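Local coordinates for SprT-like domain-containing protein Spartan (Homo sapiens, PDB 6MDW) that cleaves covalent DNA-protein cross-links during DNA synthesis through its DNA-dependent SprT-like zinc metalloprotease domain, which this chain holds with the adjoining zinc-binding domain, at residues V30-Q35 with E87-E92; D34-G39 with S123-N128; I70-P75 with K83-T88. All coordinates share one frame; numbering follows the deposited sequence.

Contact 1. Residues V30-Q35 with E87-E92; sequences VQFNDQ and ETLLHE. With ZN (zinc ion), chain F.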
loop_
_atom_site.group_PDB
_atom_site.type_symbol
_atom_site.label_atom_id
_atom_site.label_comp_id
_atom_site.label_asym_id
_atom_site.label_seq_id
_atom_site.Cartn_x
_atom_site.Cartn_y
_atom_site.Cartn_z
ATOM N N VAL A 30 14.146 -7.184 1.078
ATOM C CA VAL A 30 14.809 -8.404 1.492
ATOM C C VAL A 30 15.069 -8.353 3.004
ATOM O O VAL A 30 14.804 -9.326 3.764
ATOM C CB VAL A 30 16.104 -8.598 0.686
ATOM C CG1 VAL A 30 17.031 -9.620 1.331
ATOM C CG2 VAL A 30 15.800 -8.958 -0.754
ATOM N N GLN A 31 15.538 -7.214 3.483
ATOM C CA GLN A 31 15.836 -7.009 4.873
ATOM C C GLN A 31 14.573 -7.216 5.717
ATOM O O GLN A 31 14.558 -7.941 6.708
ATOM C CB GLN A 31 16.428 -5.628 5.121
ATOM C CG GLN A 31 16.732 -5.332 6.580
ATOM C CD GLN A 31 17.008 -3.876 6.878
ATOM O OE1 GLN A 31 17.309 -3.078 5.988
ATOM N NE2 GLN A 31 16.889 -3.504 8.136
ATOM N N PHE A 32 13.460 -6.597 5.303
ATOM C CA PHE A 32 12.264 -6.610 6.134
ATOM C C PHE A 32 11.565 -7.962 6.094
ATOM O O PHE A 32 10.990 -8.382 7.087
ATOM C CB PHE A 32 11.326 -5.463 5.737
ATOM C CG PHE A 32 11.882 -4.074 5.921
ATOM C CD1 PHE A 32 12.970 -3.809 6.748
ATOM C CD2 PHE A 32 11.302 -3.013 5.260
ATOM C CE1 PHE A 32 13.434 -2.517 6.942
ATOM C CE2 PHE A 32 11.758 -1.723 5.459
ATOM C CZ PHE A 32 12.831 -1.475 6.287
ATOM N N ASN A 33 11.623 -8.674 4.967
ATOM C CA ASN A 33 11.095 -10.015 4.891
ATOM C C ASN A 33 11.802 -10.889 5.931
ATOM O O ASN A 33 11.149 -11.601 6.729
ATOM C CB ASN A 33 11.256 -10.581 3.485
ATOM C CG ASN A 33 10.761 -12.006 3.383
ATOM O OD1 ASN A 33 9.739 -12.345 3.953
ATOM N ND2 ASN A 33 11.452 -12.817 2.592
ATOM N N ASP A 34 13.123 -10.728 5.999
ATOM C CA ASP A 34 13.969 -11.526 6.919
ATOM C C ASP A 34 13.725 -11.107 8.379
ATOM O O ASP A 34 13.596 -11.950 9.298
ATOM C CB ASP A 34 15.440 -11.348 6.547
ATOM C CG ASP A 34 16.420 -11.999 7.510
ATOM O OD1 ASP A 34 16.236 -13.195 7.761
ATOM O OD2 ASP A 34 17.325 -11.274 8.027
ATOM N N GLN A 35 13.715 -9.808 8.647
ATOM C CA GLN A 35 13.726 -9.300 10.023
ATOM C C GLN A 35 12.339 -9.296 10.668
ATOM O O GLN A 35 12.276 -9.460 11.897
ATOM C CB GLN A 35 14.307 -7.896 10.081
ATOM C CG GLN A 35 15.795 -7.881 9.758
ATOM C CD GLN A 35 16.409 -6.530 9.992
ATOM O OE1 GLN A 35 15.746 -5.504 9.952
ATOM N NE2 GLN A 35 17.710 -6.539 10.254
ATOM N N GLU A 87 7.830 3.203 6.264
ATOM C CA GLU A 87 6.548 2.969 6.904
ATOM C C GLU A 87 5.486 2.571 5.866
ATOM O O GLU A 87 4.624 1.733 6.139
ATOM C CB GLU A 87 6.111 4.154 7.766
ATOM C CG GLU A 87 6.982 4.304 8.992
ATOM C CD GLU A 87 6.770 5.539 9.840
ATOM O OE1 GLU A 87 6.130 6.500 9.367
ATOM O OE2 GLU A 87 7.354 5.580 10.972
ATOM N N THR A 88 5.564 3.137 4.658
ATOM C CA THR A 88 4.615 2.763 3.603
ATOM C C THR A 88 4.877 1.307 3.180
ATOM O O THR A 88 3.960 0.493 3.057
ATOM C CB THR A 88 4.682 3.708 2.389
ATOM O OG1 THR A 88 4.397 5.036 2.850
ATOM C CG2 THR A 88 3.709 3.276 1.318
ATOM N N LEU A 89 6.159 0.971 2.970
ATOM C CA LEU A 89 6.502 -0.374 2.520
ATOM C C LEU A 89 6.053 -1.381 3.585
ATOM O O LEU A 89 5.484 -2.416 3.256
ATOM C CB LEU A 89 8.012 -0.463 2.289
ATOM C CG LEU A 89 8.557 -1.866 1.988
ATOM C CD1 LEU A 89 7.891 -2.519 0.808
ATOM C CD2 LEU A 89 10.056 -1.831 1.798
ATOM N N LEU A 90 6.334 -1.075 4.867
ATOM C CA LEU A 90 6.028 -2.063 5.927
ATOM C C LEU A 90 4.512 -2.256 6.023
ATOM O O LEU A 90 4.037 -3.363 6.229
ATOM C CB LEU A 90 6.663 -1.627 7.245
ATOM C CG LEU A 90 8.158 -1.867 7.339
ATOM C CD1 LEU A 90 8.713 -1.139 8.536
ATOM C CD2 LEU A 90 8.493 -3.354 7.353
ATOM N N HIS A 91 3.741 -1.162 5.875
ATOM C CA HIS A 91 2.291 -1.252 5.854
ATOM C C HIS A 91 1.816 -2.218 4.761
ATOM O O HIS A 91 1.032 -3.122 5.016
ATOM C CB HIS A 91 1.693 0.149 5.675
ATOM C CG HIS A 91 0.206 0.218 5.597
ATOM N ND1 HIS A 91 -0.551 0.909 6.542
ATOM C CD2 HIS A 91 -0.674 -0.272 4.688
ATOM C CE1 HIS A 91 -1.830 0.805 6.206
ATOM N NE2 HIS A 91 -1.940 0.077 5.085
ATOM N N GLU A 92 2.332 -2.030 3.544
ATOM C CA GLU A 92 1.957 -2.899 2.446
ATOM C C GLU A 92 2.391 -4.348 2.702
ATOM O O GLU A 92 1.678 -5.281 2.368
ATOM C CB GLU A 92 2.544 -2.427 1.111
ATOM C CG GLU A 92 2.095 -1.031 0.701
ATOM C CD GLU A 92 0.602 -0.826 0.722
ATOM O OE1 GLU A 92 -0.180 -1.763 0.447
ATOM O OE2 GLU A 92 0.204 0.322 1.053
HETATM ZN ZN ZN F . -3.682 -0.378 4.145
#
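The HExxH zinc-protease helix 82-100 is backed by helix 25-36 where the ring of F32 rests against L89 and L90. H91 and the active-site residue E92 belong to the same turn of helix as these two leucines, but H91 reaches the other way: its NE2 binds the catalytic zinc at 2.0 Å, and H95 and H110 complete the protein ligands. The contact is wholly apolar, with no hydrogen bond between residues 30-35 and 87-92. F32 offers CD2, with CG and CE2 beside it, and both leucines approach obliquely. L90 CD2 comes closest, 3.5 Å from F32 CD2 and 3.7 Å from F32 CG, with the leucine side chain running across the phenylalanine at about a right angle. L89 adds its own CD2, 3.9 Å from F32 CD2 and 4.0 Å from F32 CE2; its CG stands anti to the backbone N (chi1 172°), which brings CD2 to the F32 ring. V86 and M93 of the same helix also touch the phenylalanine, making this a buried seam. With an alanine in place of F32 the ring is gone, and the CD2 methyls of L89 and L90 would probably be left facing a gap behind the metal-binding turn. On the outer side of helix 25-36, Q31 NE2 donates to Q35 OE1 at 2.9 Å, arriving above the carbonyl plane.

Contact 2. Residues D34-G39 with S123-N128; sequences DQFFWG and SLTGAN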
loop_
_atom_site.group_PDB
_atom_site.type_symbol
_atom_site.label_atom_id
_atom_site.label_comp_id
_atom_site.label_asym_id
_atom_site.label_seq_id
_atom_site.Cartn_x
_atom_site.Cartn_y
_atom_site.Cartn_z
ATOM N N ASP A 34 13.123 -10.728 5.999
ATOM C CA ASP A 34 13.969 -11.526 6.919
ATOM C C ASP A 34 13.725 -11.107 8.379
ATOM O O ASP A 34 13.596 -11.950 9.298
ATOM C CB ASP A 34 15.440 -11.348 6.547
ATOM C CG ASP A 34 16.420 -11.999 7.510
ATOM O OD1 ASP A 34 16.236 -13.195 7.761
ATOM O OD2 ASP A 34 17.325 -11.274 8.027
ATOM N N GLN A 35 13.715 -9.808 8.647
ATOM C CA GLN A 35 13.726 -9.300 10.023
ATOM C C GLN A 35 12.339 -9.296 10.668
ATOM O O GLN A 35 12.276 -9.460 11.897
ATOM C CB GLN A 35 14.307 -7.896 10.081
ATOM C CG GLN A 35 15.795 -7.881 9.758
ATOM C CD GLN A 35 16.409 -6.530 9.992
ATOM O OE1 GLN A 35 15.746 -5.504 9.952
ATOM N NE2 GLN A 35 17.710 -6.539 10.254
ATOM N N PHE A 36 11.260 -9.102 9.883
ATOM C CA PHE A 36 9.955 -8.838 10.436
ATOM C C PHE A 36 8.884 -9.808 9.970
ATOM O O PHE A 36 7.821 -9.798 10.605
ATOM C CB PHE A 36 9.514 -7.397 10.138
ATOM C CG PHE A 36 10.527 -6.393 10.613
ATOM C CD1 PHE A 36 10.931 -6.392 11.941
ATOM C CD2 PHE A 36 11.107 -5.494 9.734
ATOM C CE1 PHE A 36 11.921 -5.531 12.378
ATOM C CE2 PHE A 36 12.089 -4.625 10.183
ATOM C CZ PHE A 36 12.497 -4.660 11.497
ATOM N N PHE A 37 9.096 -10.632 8.928
ATOM C CA PHE A 37 8.046 -11.476 8.379
ATOM C C PHE A 37 8.495 -12.926 8.232
ATOM O O PHE A 37 7.884 -13.685 7.526
ATOM C CB PHE A 37 7.536 -10.925 7.035
ATOM C CG PHE A 37 6.871 -9.579 7.188
ATOM C CD1 PHE A 37 5.582 -9.497 7.681
ATOM C CD2 PHE A 37 7.578 -8.424 6.953
ATOM C CE1 PHE A 37 4.963 -8.264 7.858
ATOM C CE2 PHE A 37 6.952 -7.193 7.096
ATOM C CZ PHE A 37 5.658 -7.116 7.550
ATOM N N TRP A 38 9.520 -13.284 9.013
ATOM C CA TRP A 38 9.984 -14.689 9.194
ATOM C C TRP A 38 10.324 -15.362 7.851
ATOM O O TRP A 38 10.221 -16.591 7.704
ATOM C CB TRP A 38 8.937 -15.475 9.984
ATOM C CG TRP A 38 8.525 -14.821 11.261
ATOM C CD1 TRP A 38 9.206 -14.834 12.439
ATOM C CD2 TRP A 38 7.355 -14.011 11.483
ATOM N NE1 TRP A 38 8.534 -14.110 13.381
ATOM C CE2 TRP A 38 7.387 -13.604 12.826
ATOM C CE3 TRP A 38 6.263 -13.639 10.691
ATOM C CZ2 TRP A 38 6.374 -12.844 13.408
ATOM C CZ3 TRP A 38 5.270 -12.868 11.252
ATOM C CH2 TRP A 38 5.328 -12.476 12.595
ATOM N N GLY A 39 10.694 -14.569 6.831
ATOM C CA GLY A 39 11.048 -15.081 5.515
ATOM C C GLY A 39 9.845 -15.431 4.652
ATOM O O GLY A 39 10.017 -15.887 3.513
ATOM N N SER A 123 7.098 -1.831 17.686
ATOM C CA SER A 123 7.790 -2.121 18.939
ATOM C C SER A 123 9.258 -2.470 18.683
ATOM O O SER A 123 10.178 -2.009 19.388
ATOM C CB SER A 123 7.059 -3.232 19.666
ATOM O OG SER A 123 7.803 -3.599 20.838
ATOM N N LEU A 124 9.474 -3.342 17.710
ATOM C CA LEU A 124 10.831 -3.812 17.403
ATOM C C LEU A 124 11.733 -2.691 16.870
ATOM O O LEU A 124 12.946 -2.716 17.079
ATOM C CB LEU A 124 10.772 -4.951 16.382
ATOM C CG LEU A 124 10.151 -6.256 16.876
ATOM C CD1 LEU A 124 9.826 -7.181 15.719
ATOM C CD2 LEU A 124 11.072 -6.956 17.879
ATOM N N THR A 125 11.165 -1.757 16.115
ATOM C CA THR A 125 11.947 -0.845 15.284
ATOM C C THR A 125 11.938 0.598 15.773
ATOM O O THR A 125 12.785 1.351 15.341
ATOM C CB THR A 125 11.389 -0.805 13.862
ATOM O OG1 THR A 125 10.046 -0.314 13.886
ATOM C CG2 THR A 125 11.478 -2.150 13.187
ATOM N N GLY A 126 10.957 0.976 16.590
ATOM C CA GLY A 126 10.715 2.341 16.958
ATOM C C GLY A 126 9.962 3.127 15.889
ATOM O O GLY A 126 9.741 4.336 16.105
ATOM N N ALA A 127 9.563 2.484 14.774
ATOM C CA ALA A 127 8.840 3.170 13.698
ATOM C C ALA A 127 7.391 3.431 14.119
ATOM O O ALA A 127 6.954 3.065 15.196
ATOM C CB ALA A 127 8.900 2.346 12.427
ATOM N N ASN A 128 6.643 4.121 13.253
ATOM C CA ASN A 128 5.226 4.394 13.475
ATOM C C ASN A 128 4.430 4.089 12.202
ATOM O O ASN A 128 3.832 4.982 11.609
ATOM C CB ASN A 128 4.949 5.839 13.902
ATOM C CG ASN A 128 3.560 6.004 14.484
ATOM O OD1 ASN A 128 2.787 6.850 14.039
ATOM N ND2 ASN A 128 3.208 5.154 15.434
#
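Between the side chains of F36, at the end of helix 25-36, and L124 and T125, in the last turn of helix 112-125, the contact is apolar. L124 CD1 lies at the edge of the F36 ring, near its plane, 4.0 Å from F36 CD1, and the two side chains run alongside each other in opposite senses. The T125 methyl, CG2, lies obliquely at the far end of the same ring, by CZ, though its exact spacing is doubtful. One face of the ring is covered from within its own helix, Q35 CB standing 3.8 Å above the plane over the centre. L90, I121 and L9 also touch F36, so the ring is shared among several parts of the fold.

Within the two segments the polar bonds stay on their own side. T125 OG1 is tucked in over its own backbone (chi1 62°), where it accepts from A127 N at 3.0 Å with an N-H...O angle of 162°, forming an ST turn. The same hydroxyl is also hydrogen-bonded to I121 O, one turn back in the helix. Between the ends of this turn lies G126, whose positive phi of 80° takes the chain out of the helix. One polar bond does link the helices: F36 O is hydrogen-bonded to R120 NH1 of helix 112-125.

Threonine thus divides its two branches: the hydroxyl is used in finishing its own helix, while the methyl is left for the phenylalanine, so the side chains meet through carbon alone and the polar link is left to F36 O and R120.

Contact 3. Residues I70-P75 with K83-T88; sequences IRLSEP and KDLVET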
loop_
_atom_site.group_PDB
_atom_site.type_symbol
_atom_site.label_atom_id
_atom_site.label_comp_id
_atom_site.label_asym_id
_atom_site.label_seq_id
_atom_site.Cartn_x
_atom_site.Cartn_y
_atom_site.Cartn_z
ATOM N N ILE A 70 3.496 -5.626 -4.619
ATOM C CA ILE A 70 3.443 -4.337 -3.942
ATOM C C ILE A 70 4.026 -3.300 -4.894
ATOM O O ILE A 70 5.059 -3.555 -5.531
ATOM C CB ILE A 70 4.243 -4.382 -2.625
ATOM C CG1 ILE A 70 3.643 -5.389 -1.648
ATOM C CG2 ILE A 70 4.427 -2.993 -1.997
ATOM C CD1 ILE A 70 4.528 -5.622 -0.412
ATOM N N ARG A 71 3.401 -2.112 -4.942
ATOM C CA ARG A 71 3.855 -0.985 -5.707
ATOM C C ARG A 71 3.971 0.229 -4.788
ATOM O O ARG A 71 3.040 0.429 -3.986
ATOM C CB ARG A 71 2.853 -0.707 -6.828
ATOM C CG ARG A 71 2.543 -1.941 -7.652
ATOM C CD ARG A 71 3.762 -2.273 -8.475
ATOM N NE ARG A 71 3.472 -3.327 -9.422
ATOM C CZ ARG A 71 3.908 -4.574 -9.317
ATOM N NH1 ARG A 71 4.551 -4.970 -8.234
ATOM N NH2 ARG A 71 3.737 -5.411 -10.326
ATOM N N LEU A 72 5.074 0.963 -4.917
ATOM C CA LEU A 72 5.341 2.187 -4.166
ATOM C C LEU A 72 5.397 3.349 -5.158
ATOM O O LEU A 72 6.045 3.227 -6.216
ATOM C CB LEU A 72 6.683 2.090 -3.432
ATOM C CG LEU A 72 6.704 1.168 -2.211
ATOM C CD1 LEU A 72 8.089 1.068 -1.652
ATOM C CD2 LEU A 72 5.773 1.651 -1.119
ATOM N N SER A 73 4.770 4.477 -4.806
ATOM C CA SER A 73 4.698 5.646 -5.679
ATOM C C SER A 73 6.022 6.399 -5.678
ATOM O O SER A 73 6.361 7.057 -4.687
ATOM C CB SER A 73 3.580 6.531 -5.224
ATOM O OG SER A 73 3.601 7.727 -5.968
ATOM N N GLU A 74 6.756 6.376 -6.791
ATOM C CA GLU A 74 7.901 7.216 -6.937
ATOM C C GLU A 74 7.452 8.673 -6.861
ATOM O O GLU A 74 8.059 9.441 -6.132
ATOM C CB GLU A 74 8.699 6.874 -8.204
ATOM C CG GLU A 74 10.006 7.619 -8.309
ATOM C CD GLU A 74 11.022 7.047 -9.288
ATOM O OE1 GLU A 74 11.094 5.807 -9.430
ATOM O OE2 GLU A 74 11.757 7.849 -9.886
ATOM N N PRO A 75 6.392 9.138 -7.563
ATOM C CA PRO A 75 5.983 10.546 -7.438
ATOM C C PRO A 75 5.754 11.017 -5.992
ATOM O O PRO A 75 6.172 12.131 -5.639
ATOM C CB PRO A 75 4.672 10.597 -8.237
ATOM C CG PRO A 75 4.852 9.522 -9.278
ATOM C CD PRO A 75 5.560 8.407 -8.536
ATOM N N LYS A 83 11.740 7.625 6.393
ATOM C CA LYS A 83 10.700 7.064 7.250
ATOM C C LYS A 83 9.413 6.828 6.462
ATOM O O LYS A 83 8.711 5.853 6.743
ATOM C CB LYS A 83 10.412 7.918 8.474
ATOM C CG LYS A 83 9.973 9.336 8.243
ATOM C CD LYS A 83 9.617 10.004 9.573
ATOM C CE LYS A 83 8.827 11.284 9.394
ATOM N NZ LYS A 83 8.637 11.979 10.690
ATOM N N ASP A 84 9.077 7.709 5.525
ATOM C CA ASP A 84 7.817 7.576 4.819
ATOM C C ASP A 84 7.882 6.407 3.831
ATOM O O ASP A 84 6.899 5.683 3.682
ATOM C CB ASP A 84 7.459 8.892 4.136
ATOM C CG ASP A 84 7.116 10.015 5.109
ATOM O OD1 ASP A 84 6.751 9.740 6.273
ATOM O OD2 ASP A 84 7.245 11.192 4.720
ATOM N N LEU A 85 9.013 6.188 3.141
ATOM C CA LEU A 85 9.186 5.009 2.284
ATOM C C LEU A 85 9.025 3.754 3.158
ATOM O O LEU A 85 8.293 2.845 2.835
ATOM C CB LEU A 85 10.547 5.015 1.577
ATOM C CG LEU A 85 10.929 3.700 0.904
ATOM C CD1 LEU A 85 9.911 3.343 -0.150
ATOM C CD2 LEU A 85 12.318 3.797 0.284
ATOM N N VAL A 86 9.783 3.731 4.256
ATOM C CA VAL A 86 9.877 2.536 5.051
ATOM C C VAL A 86 8.509 2.212 5.676
ATOM O O VAL A 86 8.067 1.048 5.648
ATOM C CB VAL A 86 10.977 2.652 6.104
ATOM C CG1 VAL A 86 10.856 1.511 7.118
ATOM C CG2 VAL A 86 12.352 2.646 5.445
ATOM N N GLU A 87 7.830 3.203 6.264
ATOM C CA GLU A 87 6.548 2.969 6.904
ATOM C C GLU A 87 5.486 2.571 5.866
ATOM O O GLU A 87 4.624 1.733 6.139
ATOM C CB GLU A 87 6.111 4.154 7.766
ATOM C CG GLU A 87 6.982 4.304 8.992
ATOM C CD GLU A 87 6.770 5.539 9.840
ATOM O OE1 GLU A 87 6.130 6.500 9.367
ATOM O OE2 GLU A 87 7.354 5.580 10.972
ATOM N N THR A 88 5.564 3.137 4.658
ATOM C CA THR A 88 4.615 2.763 3.603
ATOM C C THR A 88 4.877 1.307 3.180
ATOM O O THR A 88 3.960 0.493 3.057
ATOM C CB THR A 88 4.682 3.708 2.389
ATOM O OG1 THR A 88 4.397 5.036 2.850
ATOM C CG2 THR A 88 3.709 3.276 1.318
#
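Neither segment brings a ring to the meeting of L72 with L85 and T88, though W48 of strand 45-49 touches both leucines; the flat groups of the segments lie to either side of the apolar contact. The carbonyl of D84 is gripped by two donors from opposite faces of its plane: T88 N at 3.0 Å, and T88 OG1 at 2.7 Å, tilted 23° from that plane. On the strand, the R71 guanidinium, in the conformer described, keeps I70 O near its own plane, with R71 NH1 3.1 Å from I70 O; seen from the carbonyl, the donor stands above the plane. In the same conformer R71 NH1 also forms a salt bridge with E45.

These elements belong to the SprT-like fold, in which strand 68-73, the middle one of a three-stranded mixed sheet, packs on the HExxH helix 82-100, reached after the short helix 74-77. L72, modelled in two conformers, crosses the interface. In the conformer given, L72 CD2 lies 3.6 Å from T88 CG2, the side chains passing in opposite senses, while L72 CD1 turns to L85 CD1 at about a right angle, an approach too short to be trusted. T88 divides its branches by torsion (chi1 -59°): OG1 is beside the backbone N and bends back to the helix, whereas CG2, anti to that N, is turned to the sheet. At the strand's end S73 OG caps L76 N.

In the fold
From the N terminus, helix 25-36 is the first partner, and it serves twice. Contact 1 takes residues 30-35 to 87-92, closing a loop that contains all three strands of the mixed sheet. Contact 2 starts from the same stretch, sharing D34 and Q35, but reaches on to 123-128 and closes the longer loop. Contact 3 is the short one, seven residues between its segments; it is nested inside the loop of contact 2 and ends on the same stretch as contact 1, sharing E87 and T88. Helix 82-100 thus meets both helix 25-36 and the sheet. E87 OE2, 2.8 Å from N128 N, probably hydrogen-bonds the active-site helix to the end of contact 2.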